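Chemotaxis transducer (Pseudomonas aeruginosa, PDB 6GCV) probably acts as a nitrate chemoreceptor, its PilJ-type ligand-binding domain recognising nitrate directly to drive the chemotactic response. Local coordinates at residues P18-V23 and N73-G78; Q87-I92 and G124-L129; L39-G44 and Q102-A107. One frame throughout, in Å; residues are numbered along the deposited sequence.

Interaction 1: residues P18-V23 and N73-G78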
loop_
_atom_site.group_PDB
_atom_site.type_symbol
_atom_site.label_atom_id
_atom_site.label_comp_id
_atom_site.label_asym_id
_atom_site.label_seq_id
_atom_site.Cartn_x
_atom_site.Cartn_y
_atom_site.Cartn_z
ATOM N N PRO A 18 -17.445 4.573 -4.601
ATOM C CA PRO A 18 -16.042 4.340 -4.931
ATOM C C PRO A 18 -15.136 4.562 -3.735
ATOM O O PRO A 18 -14.121 3.872 -3.614
ATOM C CB PRO A 18 -15.759 5.378 -6.022
ATOM C CG PRO A 18 -17.080 5.625 -6.651
ATOM C CD PRO A 18 -18.109 5.481 -5.555
ATOM N N GLU A 19 -15.476 5.527 -2.874
ATOM C CA GLU A 19 -14.651 5.803 -1.711
ATOM C C GLU A 19 -14.574 4.584 -0.774
ATOM O O GLU A 19 -13.557 4.369 -0.120
ATOM C CB GLU A 19 -15.146 7.045 -0.989
ATOM C CG GLU A 19 -14.485 7.324 0.352
ATOM C CD GLU A 19 -13.026 7.665 0.331
ATOM O OE1 GLU A 19 -12.330 7.525 -0.678
ATOM O OE2 GLU A 19 -12.558 8.072 1.424
ATOM N N THR A 20 -15.638 3.773 -0.713
ATOM C CA THR A 20 -15.593 2.565 0.123
ATOM C C THR A 20 -14.457 1.631 -0.340
ATOM O O THR A 20 -13.668 1.120 0.461
ATOM C CB THR A 20 -16.939 1.819 0.107
ATOM O OG1 THR A 20 -17.979 2.719 0.511
ATOM C CG2 THR A 20 -16.937 0.620 0.994
ATOM N N ILE A 21 -14.384 1.424 -1.653
ATOM C CA ILE A 21 -13.355 0.573 -2.239
ATOM C C ILE A 21 -11.960 1.226 -2.107
ATOM O O ILE A 21 -10.967 0.548 -1.862
ATOM C CB ILE A 21 -13.692 0.195 -3.700
ATOM C CG1 ILE A 21 -15.009 -0.581 -3.784
ATOM C CG2 ILE A 21 -12.560 -0.598 -4.342
ATOM C CD1 ILE A 21 -15.023 -1.884 -3.029
ATOM N N ASN A 22 -11.902 2.544 -2.257
ATOM C CA ASN A 22 -10.652 3.274 -2.062
ATOM C C ASN A 22 -10.084 3.083 -0.662
ATOM O O ASN A 22 -8.893 2.799 -0.491
ATOM C CB ASN A 22 -10.823 4.759 -2.353
ATOM C CG ASN A 22 -9.531 5.520 -2.245
ATOM O OD1 ASN A 22 -8.524 5.096 -2.808
ATOM N ND2 ASN A 22 -9.526 6.605 -1.489
ATOM N N VAL A 23 -10.950 3.221 0.346
ATOM C CA VAL A 23 -10.531 3.097 1.727
ATOM C C VAL A 23 -10.054 1.673 2.022
ATOM O O VAL A 23 -9.021 1.477 2.674
ATOM C CB VAL A 23 -11.658 3.570 2.658
ATOM C CG1 VAL A 23 -11.472 3.115 4.081
ATOM C CG2 VAL A 23 -11.785 5.079 2.591
ATOM N N ASN A 73 -18.317 8.960 3.397
ATOM C CA ASN A 73 -18.860 8.234 2.251
ATOM C C ASN A 73 -18.299 6.819 2.161
ATOM O O ASN A 73 -17.931 6.351 1.056
ATOM C CB ASN A 73 -18.661 9.009 0.945
ATOM C CG ASN A 73 -19.558 8.540 -0.167
ATOM O OD1 ASN A 73 -19.252 8.761 -1.340
ATOM N ND2 ASN A 73 -20.652 7.861 0.176
ATOM N N VAL A 74 -18.197 6.172 3.313
ATOM C CA VAL A 74 -17.821 4.772 3.384
ATOM C C VAL A 74 -19.046 3.981 3.787
ATOM O O VAL A 74 -19.619 4.200 4.860
ATOM C CB VAL A 74 -16.670 4.525 4.385
ATOM C CG1 VAL A 74 -16.390 3.044 4.566
ATOM C CG2 VAL A 74 -15.399 5.241 3.937
ATOM N N SER A 75 -19.443 3.062 2.925
ATOM C CA SER A 75 -20.602 2.185 3.143
ATOM C C SER A 75 -20.255 1.014 4.073
ATOM O O SER A 75 -19.193 0.424 3.937
ATOM C CB SER A 75 -21.056 1.604 1.773
ATOM O OG SER A 75 -21.195 2.612 0.754
ATOM N N ARG A 76 -21.167 0.629 4.971
ATOM C CA ARG A 76 -20.998 -0.630 5.705
ATOM C C ARG A 76 -21.502 -1.705 4.759
ATOM O O ARG A 76 -22.598 -1.604 4.217
ATOM C CB ARG A 76 -21.797 -0.649 7.018
ATOM C CG ARG A 76 -21.641 -1.958 7.802
ATOM C CD ARG A 76 -22.535 -2.018 9.025
ATOM N NE ARG A 76 -23.942 -1.780 8.722
ATOM C CZ ARG A 76 -24.814 -2.709 8.334
ATOM N NH1 ARG A 76 -24.456 -3.984 8.195
ATOM N NH2 ARG A 76 -26.070 -2.354 8.089
ATOM N N MET A 77 -20.735 -2.774 4.582
ATOM C CA MET A 77 -21.147 -3.879 3.760
ATOM C C MET A 77 -21.399 -5.051 4.680
ATOM O O MET A 77 -20.474 -5.604 5.271
ATOM C CB MET A 77 -20.103 -4.209 2.707
ATOM C CG MET A 77 -19.802 -3.070 1.758
ATOM S SD MET A 77 -18.653 -3.518 0.398
ATOM C CE MET A 77 -19.766 -4.452 -0.664
ATOM N N GLY A 78 -22.676 -5.385 4.832
ATOM C CA GLY A 78 -23.115 -6.360 5.828
ATOM C C GLY A 78 -23.113 -7.816 5.371
ATOM O O GLY A 78 -23.426 -8.694 6.151
HETATM O O HOH W 1 -17.166 7.946 -3.420
#

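Interaction 2: residues Q87-I92 and G124-L129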
loop_
_atom_site.group_PDB
_atom_site.type_symbol
_atom_site.label_atom_id
_atom_site.label_comp_id
_atom_site.label_asym_id
_atom_site.label_seq_id
_atom_site.Cartn_x
_atom_site.Cartn_y
_atom_site.Cartn_z
ATOM N N GLN A 87 -13.422 -9.660 10.112
ATOM C CA GLN A 87 -13.036 -10.221 11.405
ATOM C C GLN A 87 -11.741 -11.012 11.336
ATOM O O GLN A 87 -10.935 -10.940 12.232
ATOM C CB GLN A 87 -14.144 -11.069 12.047
ATOM C CG GLN A 87 -13.714 -11.558 13.446
ATOM C CD GLN A 87 -13.111 -10.440 14.331
ATOM O OE1 GLN A 87 -11.955 -10.532 14.861
ATOM N NE2 GLN A 87 -13.866 -9.343 14.454
ATOM N N LYS A 88 -11.526 -11.744 10.252
ATOM C CA LYS A 88 -10.273 -12.479 10.056
ATOM C C LYS A 88 -9.106 -11.504 9.993
ATOM O O LYS A 88 -8.102 -11.702 10.642
ATOM C CB LYS A 88 -10.350 -13.313 8.775
ATOM C CG LYS A 88 -9.158 -14.202 8.539
ATOM C CD LYS A 88 -9.301 -15.020 7.267
ATOM C CE LYS A 88 -8.064 -15.865 7.043
ATOM N NZ LYS A 88 -8.281 -16.775 5.914
ATOM N N VAL A 89 -9.288 -10.433 9.233
ATOM C CA VAL A 89 -8.282 -9.367 9.140
ATOM C C VAL A 89 -8.004 -8.768 10.522
ATOM O O VAL A 89 -6.849 -8.551 10.903
ATOM C CB VAL A 89 -8.715 -8.280 8.138
ATOM C CG1 VAL A 89 -7.846 -7.038 8.301
ATOM C CG2 VAL A 89 -8.603 -8.811 6.721
ATOM N N ALA A 90 -9.060 -8.510 11.276
ATOM C CA ALA A 90 -8.903 -7.889 12.593
ATOM C C ALA A 90 -8.068 -8.728 13.543
ATOM O O ALA A 90 -7.249 -8.188 14.318
ATOM C CB ALA A 90 -10.239 -7.585 13.228
ATOM N N GLN A 91 -8.215 -10.041 13.497
ATOM C CA GLN A 91 -7.420 -10.889 14.395
ATOM C C GLN A 91 -5.945 -10.847 14.008
ATOM O O GLN A 91 -5.076 -10.769 14.887
ATOM C CB GLN A 91 -7.989 -12.303 14.445
ATOM C CG GLN A 91 -9.381 -12.335 15.152
ATOM C CD GLN A 91 -9.427 -11.689 16.578
ATOM O OE1 GLN A 91 -8.786 -12.195 17.507
ATOM N NE2 GLN A 91 -10.215 -10.590 16.757
ATOM N N ILE A 92 -5.651 -10.871 12.709
ATOM C CA ILE A 92 -4.264 -10.789 12.237
ATOM C C ILE A 92 -3.701 -9.416 12.580
ATOM O O ILE A 92 -2.581 -9.277 13.091
ATOM C CB ILE A 92 -4.173 -11.034 10.720
ATOM C CG1 ILE A 92 -4.625 -12.469 10.404
ATOM C CG2 ILE A 92 -2.775 -10.763 10.159
ATOM C CD1 ILE A 92 -4.975 -12.642 8.951
ATOM N N GLY A 124 -2.046 -9.942 2.239
ATOM C CA GLY A 124 -2.850 -10.891 1.458
ATOM C C GLY A 124 -4.302 -10.901 1.879
ATOM O O GLY A 124 -5.200 -10.973 1.044
ATOM N N GLU A 125 -4.534 -10.876 3.187
ATOM C CA GLU A 125 -5.914 -10.884 3.691
ATOM C C GLU A 125 -6.640 -9.585 3.434
ATOM O O GLU A 125 -7.848 -9.596 3.197
ATOM C CB GLU A 125 -5.977 -11.279 5.152
ATOM C CG GLU A 125 -5.406 -12.682 5.387
ATOM C CD GLU A 125 -6.158 -13.798 4.679
ATOM O OE1 GLU A 125 -7.334 -13.653 4.296
ATOM O OE2 GLU A 125 -5.559 -14.884 4.520
ATOM N N LEU A 126 -5.907 -8.474 3.430
ATOM C CA LEU A 126 -6.505 -7.213 3.042
ATOM C C LEU A 126 -6.856 -7.203 1.569
ATOM O O LEU A 126 -7.875 -6.670 1.164
ATOM C CB LEU A 126 -5.570 -6.048 3.380
ATOM C CG LEU A 126 -5.398 -5.774 4.862
ATOM C CD1 LEU A 126 -4.194 -4.880 5.124
ATOM C CD2 LEU A 126 -6.674 -5.208 5.465
ATOM N N ASN A 127 -5.976 -7.761 0.746
ATOM C CA ASN A 127 -6.294 -7.878 -0.665
ATOM C C ASN A 127 -7.524 -8.765 -0.859
ATOM O O ASN A 127 -8.379 -8.477 -1.706
ATOM C CB ASN A 127 -5.110 -8.437 -1.414
ATOM C CG ASN A 127 -5.262 -8.265 -2.879
ATOM O OD1 ASN A 127 -5.552 -7.168 -3.367
ATOM N ND2 ASN A 127 -5.052 -9.332 -3.593
ATOM N N ASN A 128 -7.618 -9.859 -0.093
ATOM C CA ASN A 128 -8.797 -10.710 -0.187
ATOM C C ASN A 128 -10.077 -9.946 0.204
ATOM O O ASN A 128 -11.134 -10.135 -0.384
ATOM C CB ASN A 128 -8.659 -11.964 0.671
ATOM C CG ASN A 128 -7.588 -12.916 0.159
ATOM O OD1 ASN A 128 -7.184 -12.845 -1.010
ATOM N ND2 ASN A 128 -7.114 -13.819 1.032
ATOM N N LEU A 129 -9.988 -9.091 1.210
ATOM C CA LEU A 129 -11.123 -8.251 1.607
ATOM C C LEU A 129 -11.560 -7.352 0.467
ATOM O O LEU A 129 -12.762 -7.285 0.148
ATOM C CB LEU A 129 -10.808 -7.442 2.869
ATOM C CG LEU A 129 -11.890 -6.455 3.332
ATOM C CD1 LEU A 129 -13.170 -7.167 3.687
ATOM C CD2 LEU A 129 -11.405 -5.592 4.486
#

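Interaction 3: residues L39-G44 and Q102-A107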
loop_
_atom_site.group_PDB
_atom_site.type_symbol
_atom_site.label_atom_id
_atom_site.label_comp_id
_atom_site.label_asym_id
_atom_site.label_seq_id
_atom_site.Cartn_x
_atom_site.Cartn_y
_atom_site.Cartn_z
ATOM N N LEU A 39 10.505 -0.293 10.772
ATOM C CA LEU A 39 11.875 -0.719 10.482
ATOM C C LEU A 39 12.850 0.471 10.508
ATOM O O LEU A 39 13.992 0.344 10.978
ATOM C CB LEU A 39 11.938 -1.433 9.126
ATOM C CG LEU A 39 11.188 -2.781 9.103
ATOM C CD1 LEU A 39 10.968 -3.187 7.654
ATOM C CD2 LEU A 39 11.923 -3.854 9.838
ATOM N N GLN A 40 12.411 1.620 10.041
ATOM C CA GLN A 40 13.250 2.804 10.103
ATOM C C GLN A 40 13.534 3.250 11.567
ATOM O O GLN A 40 14.637 3.667 11.905
ATOM C CB GLN A 40 12.650 3.917 9.284
ATOM C CG GLN A 40 13.614 5.068 9.072
ATOM C CD GLN A 40 13.205 5.934 7.901
ATOM O OE1 GLN A 40 12.617 5.450 6.927
ATOM N NE2 GLN A 40 13.504 7.217 7.983
ATOM N N LEU A 41 12.513 3.136 12.401
ATOM C CA LEU A 41 12.692 3.328 13.845
ATOM C C LEU A 41 13.679 2.298 14.400
ATOM O O LEU A 41 14.546 2.654 15.233
ATOM C CB LEU A 41 11.346 3.251 14.581
ATOM C CG LEU A 41 10.487 4.517 14.421
ATOM C CD1 LEU A 41 9.009 4.274 14.627
ATOM C CD2 LEU A 41 10.976 5.607 15.402
ATOM N N ARG A 42 13.604 1.052 13.969
ATOM C CA ARG A 42 14.567 0.079 14.468
ATOM C C ARG A 42 16.006 0.461 14.150
ATOM O O ARG A 42 16.920 0.211 14.940
ATOM C CB ARG A 42 14.241 -1.313 13.934
ATOM C CG ARG A 42 14.992 -2.397 14.673
ATOM C CD ARG A 42 14.476 -3.793 14.373
ATOM N NE ARG A 42 15.066 -4.786 15.225
ATOM C CZ ARG A 42 14.770 -4.950 16.519
ATOM N NH1 ARG A 42 13.761 -4.292 17.052
ATOM N NH2 ARG A 42 15.446 -5.834 17.226
ATOM N N LEU A 43 16.182 1.109 13.014
ATOM C CA LEU A 43 17.468 1.613 12.536
ATOM C C LEU A 43 17.898 2.924 13.183
ATOM O O LEU A 43 18.979 3.396 12.934
ATOM C CB LEU A 43 17.429 1.760 11.002
ATOM C CG LEU A 43 17.477 0.429 10.239
ATOM C CD1 LEU A 43 16.864 0.576 8.844
ATOM C CD2 LEU A 43 18.900 -0.070 10.154
ATOM N N GLY A 44 17.051 3.523 14.019
ATOM C CA GLY A 44 17.417 4.766 14.728
ATOM C C GLY A 44 17.264 6.015 13.905
ATOM O O GLY A 44 17.797 7.070 14.303
ATOM N N GLN A 102 7.084 -3.673 18.844
ATOM C CA GLN A 102 8.349 -4.302 19.229
ATOM C C GLN A 102 9.458 -4.004 18.206
ATOM O O GLN A 102 10.573 -3.662 18.581
ATOM C CB GLN A 102 8.171 -5.796 19.367
ATOM C CG GLN A 102 7.249 -6.176 20.517
ATOM C CD GLN A 102 7.715 -5.615 21.838
ATOM O OE1 GLN A 102 6.955 -4.928 22.543
ATOM N NE2 GLN A 102 8.945 -5.903 22.198
ATOM N N VAL A 103 9.152 -4.139 16.921
ATOM C CA VAL A 103 10.126 -3.861 15.873
ATOM C C VAL A 103 10.679 -2.479 15.989
ATOM O O VAL A 103 11.878 -2.254 15.821
ATOM C CB VAL A 103 9.505 -4.100 14.483
ATOM C CG1 VAL A 103 10.397 -3.545 13.361
ATOM C CG2 VAL A 103 9.259 -5.596 14.293
ATOM N N ALA A 104 9.809 -1.518 16.278
ATOM C CA ALA A 104 10.191 -0.113 16.316
ATOM C C ALA A 104 11.140 0.267 17.469
ATOM O O ALA A 104 11.650 1.381 17.471
ATOM C CB ALA A 104 8.941 0.744 16.361
ATOM N N GLN A 105 11.308 -0.617 18.446
ATOM C CA GLN A 105 12.192 -0.385 19.580
ATOM C C GLN A 105 13.586 -0.949 19.256
ATOM O O GLN A 105 13.741 -2.160 19.148
ATOM C CB GLN A 105 11.650 -1.079 20.817
ATOM C CG GLN A 105 10.339 -0.530 21.318
ATOM C CD GLN A 105 9.790 -1.325 22.460
ATOM O OE1 GLN A 105 10.461 -1.513 23.454
ATOM N NE2 GLN A 105 8.571 -1.736 22.354
ATOM N N PRO A 106 14.597 -0.083 19.089
ATOM C CA PRO A 106 15.891 -0.597 18.646
ATOM C C PRO A 106 16.494 -1.692 19.476
ATOM O O PRO A 106 17.231 -2.512 18.950
ATOM C CB PRO A 106 16.768 0.650 18.595
ATOM C CG PRO A 106 15.789 1.749 18.305
ATOM C CD PRO A 106 14.577 1.384 19.125
ATOM N N ALA A 107 16.250 -1.668 20.783
ATOM C CA ALA A 107 16.882 -2.595 21.718
ATOM C C ALA A 107 16.045 -3.804 22.043
ATOM O O ALA A 107 16.410 -4.584 22.920
ATOM C CB ALA A 107 17.287 -1.878 22.997
HETATM O O HOH W 2 18.313 -1.806 16.543
#

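Interaction 1: residues P18-V23 and N73-G78
T20 holds its hydroxyl beside its own backbone N (chi1 -56°), which swings OG1 off the start of helix 18-42 toward the backbone of N73-G78 and leaves methyl CG2 near the carbonyl of S75. The S75 amide meets this oxygen head on: S75 N donates to T20 OG1 over 2.8 Å with an N-H...O angle of 179°. Threonine suits the place because one branch accepts while the methyl stays apolar; the T20 side chain also packs on M133 of helix 112-137. S17 OG hydrogen-bonds to both T20 OG1 and N73 O, so the loop is gripped at two neighbouring points. E19 turns its CG anti to the backbone N (chi1 172°), which lays CG 3.6 Å from N73 O, beside the CB contact. The bend farther along E19 lets OE1 accept a bond from N22 ND2 on the same helix. A water bridges the segments here, accepting from E19 N at 3.0 Å and donating to N73 OD1. N73 has positive phi, a conformation asparagine tolerates well, and together with V74 it fits a G1 beta bulge. Deeper in, V23 CG2 meets V74 CG2 at 3.9 Å, the two branched side chains crossing at about a right angle. The loop is thus tied to the first helical turn chiefly through backbone polar groups, one satisfied by a helix hydroxyl and another by S17, with a small valine contact beneath them.

Interaction 2: residues Q87-I92 and G124-L129
V89 and L126 make the apolar heart of this helix pair: V89 CG1 touches L126 CD2 at 3.6 Å, the side chains meeting at about a right angle. The other valine branch, CG2, lies over the E125 backbone, 3.7 Å from E125 O, close to where the two backbones come nearest. I92 adds its outermost methyl, CD1, which reaches E125 CG at 3.6 Å, so the aliphatic part of the glutamate serves as packing surface. The ionic part is looser. K88 runs fully extended from CG, and its ammonium lies about equally far from both carboxylate oxygens, with NZ 3.6 Å from E125 OE2, a long salt bridge. E125 folds back at chi2 (-62°), which keeps its carboxylate near the helix; there OE1 accepts a bond from Q85 and a weak one from N128 ND2. Long amphipathic residues fit this border, where carbon packs inward and charge sits at the margin. The helices run nearly antiparallel (160°), their local axes 9.7 Å apart, as in an antiparallel four-helix bundle. Y58 of helix 48-67 packs on both V89 and L126, while Q27, R28 and S31 of helix 18-42 cover L126 further.

Interaction 3: residues L39-G44 and Q102-A107
The guanidinium of R42 is set among main-chain carbonyls. V103 O lies at its edge, within its plane, and Q102 O also lies near that plane. P106 O stands over one face, 4.0 Å above it and displaced toward the rim. R42 NH1 donates to V103 O over 3.0 Å at 165°, although it approaches from above the carbonyl plane, 37° out of it. Q105 O lies obliquely to the group, also 3.0 Å from R42 NH1. The arginine is extended from CG to NE, with CG anti to the backbone N (chi1 -166°), so its methylenes pass alongside V103 O before the charged end arrives. S108 O, just beyond, accepts from R42 NH2. Arginine suits the place through this combination of reach and several donors. On the flank, L41 CB meets A104 CB at 3.9 Å, while P106 brings its ring carbon CG to 3.4 Å from L41 O; L39 CD2 packs on V103 CG1, with F115 of helix 112-137 against both residues. A water donates to both R42 O and P106 O, joining the two chain turns. G44, where the chain leaves helical geometry, forms a Schellman motif, its positive phi easily adopted by glycine. A cation is thus placed among main-chain carbonyls near the C-terminal end of helix 80-103, which would probably be electrostatically favourable and links the ends of two helices.

Helix 18-42 joins interactions 1 and 3, one near each end, on opposite sides of the chain's centre and with centres 34 Å apart. Interaction 2 lies nearer the middle of the bundle, 16 Å from interaction 1 and 25 Å from interaction 3 between centres, and shares helix 80-103 with the latter. None touches another. Both end contacts also meet the second subunit: N22 hydrogen-bonds to R28 of the second subunit, and Q40 to S116 of the second subunit, whereas interaction 2 stays within one chain. The sodium ion bound by E37 and D47 belongs to the end of interaction 3, about 4 Å from the L41 side chain; an acetate, probably from the crystallisation liquor, lies about 3 Å from the E19 side chain.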